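Local structure of phosphatidylserine synthase (Haemophilus influenzae, 3HSI) at residues T106-Y111 with Y202-T207. The protein is a bacterial enzyme of the phospholipase D superfamily, with sequence matches to PLD-like families in both halves of its chain. Sequence-based numbering, arbitrary orientation.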
loop_
_atom_site.group_PDB
_atom_site.type_symbol
_atom_site.label_atom_id
_atom_site.label_comp_id
_atom_site.label_asym_id
_atom_site.label_seq_id
_atom_site.Cartn_x
_atom_site.Cartn_y
_atom_site.Cartn_z
ATOM N N THR C 106 16.880 -0.069 -21.694
ATOM C CA THR C 106 15.487 -0.039 -21.297
ATOM C C THR C 106 14.652 0.360 -22.497
ATOM O O THR C 106 15.155 0.905 -23.481
ATOM C CB THR C 106 15.242 0.974 -20.177
ATOM O OG1 THR C 106 15.485 2.279 -20.685
ATOM C CG2 THR C 106 16.167 0.700 -18.965
ATOM N N ASN C 107 13.362 0.099 -22.394
ATOM C CA ASN C 107 12.405 0.580 -23.368
ATOM C C ASN C 107 12.540 2.080 -23.657
ATOM O O ASN C 107 12.585 2.491 -24.838
ATOM C CB ASN C 107 10.989 0.176 -22.947
ATOM C CG ASN C 107 10.774 -1.331 -23.039
ATOM O OD1 ASN C 107 11.521 -2.042 -23.741
ATOM N ND2 ASN C 107 9.737 -1.824 -22.370
ATOM N N ALA C 108 12.639 2.884 -22.597
ATOM C CA ALA C 108 12.900 4.336 -22.745
ATOM C C ALA C 108 14.183 4.632 -23.569
ATOM O O ALA C 108 14.166 5.442 -24.490
ATOM C CB ALA C 108 12.951 5.046 -21.352
ATOM N N ASP C 109 15.277 3.934 -23.280
ATOM C CA ASP C 109 16.507 4.134 -24.059
ATOM C C ASP C 109 16.222 3.861 -25.534
ATOM O O ASP C 109 16.627 4.634 -26.402
ATOM C CB ASP C 109 17.645 3.232 -23.575
ATOM C CG ASP C 109 18.076 3.546 -22.180
ATOM O OD1 ASP C 109 18.063 4.736 -21.821
ATOM O OD2 ASP C 109 18.462 2.609 -21.439
ATOM N N TRP C 110 15.490 2.785 -25.802
ATOM C CA TRP C 110 15.123 2.424 -27.175
ATOM C C TRP C 110 14.195 3.459 -27.893
ATOM O O TRP C 110 14.379 3.750 -29.083
ATOM C CB TRP C 110 14.605 0.961 -27.223
ATOM C CG TRP C 110 14.031 0.516 -28.549
ATOM C CD1 TRP C 110 14.724 0.247 -29.699
ATOM C CD2 TRP C 110 12.647 0.288 -28.855
ATOM N NE1 TRP C 110 13.853 -0.131 -30.708
ATOM C CE2 TRP C 110 12.574 -0.102 -30.218
ATOM C CE3 TRP C 110 11.454 0.371 -28.110
ATOM C CZ2 TRP C 110 11.363 -0.410 -30.845
ATOM C CZ3 TRP C 110 10.254 0.047 -28.734
ATOM C CH2 TRP C 110 10.218 -0.327 -30.093
ATOM N N TYR C 111 13.222 4.021 -27.189
ATOM C CA TYR C 111 12.377 5.043 -27.788
ATOM C C TYR C 111 13.233 6.219 -28.270
ATOM O O TYR C 111 13.015 6.703 -29.374
ATOM C CB TYR C 111 11.283 5.548 -26.837
ATOM C CG TYR C 111 10.409 4.509 -26.148
ATOM C CD1 TYR C 111 9.927 3.382 -26.831
ATOM C CD2 TYR C 111 10.035 4.677 -24.787
ATOM C CE1 TYR C 111 9.125 2.430 -26.188
ATOM C CE2 TYR C 111 9.227 3.736 -24.142
ATOM C CZ TYR C 111 8.778 2.614 -24.849
ATOM O OH TYR C 111 7.983 1.682 -24.217
ATOM N N TYR C 202 6.048 12.702 -18.291
ATOM C CA TYR C 202 7.214 13.147 -19.049
ATOM C C TYR C 202 7.449 12.307 -20.279
ATOM O O TYR C 202 7.168 11.101 -20.252
ATOM C CB TYR C 202 8.467 13.102 -18.180
ATOM C CG TYR C 202 8.435 14.158 -17.110
ATOM C CD1 TYR C 202 8.999 15.406 -17.343
ATOM C CD2 TYR C 202 7.794 13.927 -15.883
ATOM C CE1 TYR C 202 8.940 16.398 -16.380
ATOM C CE2 TYR C 202 7.730 14.916 -14.921
ATOM C CZ TYR C 202 8.313 16.141 -15.174
ATOM O OH TYR C 202 8.286 17.143 -14.235
ATOM N N PRO C 203 7.960 12.936 -21.361
ATOM C CA PRO C 203 8.313 12.193 -22.565
ATOM C C PRO C 203 9.437 11.218 -22.238
ATOM O O PRO C 203 10.368 11.569 -21.519
ATOM C CB PRO C 203 8.816 13.280 -23.540
ATOM C CG PRO C 203 9.154 14.445 -22.687
ATOM C CD PRO C 203 8.262 14.376 -21.491
ATOM N N LEU C 204 9.309 9.987 -22.707
ATOM C CA LEU C 204 10.332 8.987 -22.505
ATOM C C LEU C 204 11.287 8.881 -23.687
ATOM O O LEU C 204 12.309 8.198 -23.588
ATOM C CB LEU C 204 9.687 7.630 -22.244
ATOM C CG LEU C 204 8.978 7.503 -20.896
ATOM C CD1 LEU C 204 8.084 6.307 -20.937
ATOM C CD2 LEU C 204 9.936 7.454 -19.698
ATOM N N ASP C 205 10.964 9.552 -24.792
ATOM C CA ASP C 205 11.793 9.471 -25.972
ATOM C C ASP C 205 12.779 10.645 -26.081
ATOM O O ASP C 205 13.148 11.025 -27.169
ATOM C CB ASP C 205 10.933 9.341 -27.244
ATOM C CG ASP C 205 9.875 10.446 -27.367
ATOM O OD1 ASP C 205 9.909 11.436 -26.590
ATOM O OD2 ASP C 205 9.016 10.331 -28.273
ATOM N N VAL C 206 13.166 11.219 -24.950
ATOM C CA VAL C 206 14.259 12.186 -24.908
ATOM C C VAL C 206 15.292 11.751 -23.892
ATOM O O VAL C 206 14.976 11.028 -22.946
ATOM C CB VAL C 206 13.804 13.650 -24.527
ATOM C CG1 VAL C 206 12.904 14.257 -25.592
ATOM C CG2 VAL C 206 13.144 13.704 -23.148
ATOM N N THR C 207 16.510 12.269 -24.053
ATOM C CA THR C 207 17.653 11.868 -23.231
ATOM C C THR C 207 17.564 12.457 -21.832
ATOM O O THR C 207 17.952 11.819 -20.851
ATOM C CB THR C 207 19.009 12.267 -23.891
ATOM O OG1 THR C 207 19.004 13.667 -24.193
ATOM C CG2 THR C 207 19.230 11.511 -25.182
#
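Tyr111 lays the edge of its ring against Leu204, with CD2 3.9 Å from Leu204 CB, and Leu204 CB lies near the ring plane. Each has CG anti to its carbonyl carbon (chi1 -51° and -70°), and the two side chains run side by side, pointing the same way. One face of the ring lies over its own helix, where Asn107 O sits 3.2 Å above the plane, over the ring centre. The ring also stacks with Phe127, and the hydroxyl bonds to Trp60 O. Nearer the backbone, Tyr111 CB meets Asp205 CB at 3.8 Å. Ala108 CB extends the apolar patch to Leu204 CD2, 4.2 Å away. The carboxylate of Asp205 turns away from the helix segment and accepts bonds from Met126 N and Phe127 N. Its salt bridge with Arg115, further along helix 107-118, ties that helix to 202-207. At the helix start, Thr106 and Asp109 form a capping box: Asp109 N donates to Thr106 OG1 and Thr106 N to Asp109 OD2, both at 3.1 Å. The contact seats the first turn of the helix against the chain leaving strand 202-203, which pairs antiparallel with 127-130. No hydrogen bond joins the two segments: Ala108 O and Leu204 O, 3.4 Å apart, are both acceptors. The direct side-chain contact is therefore apolar, while the buried polar ends of Tyr111 and Asp205 find their partners outside it.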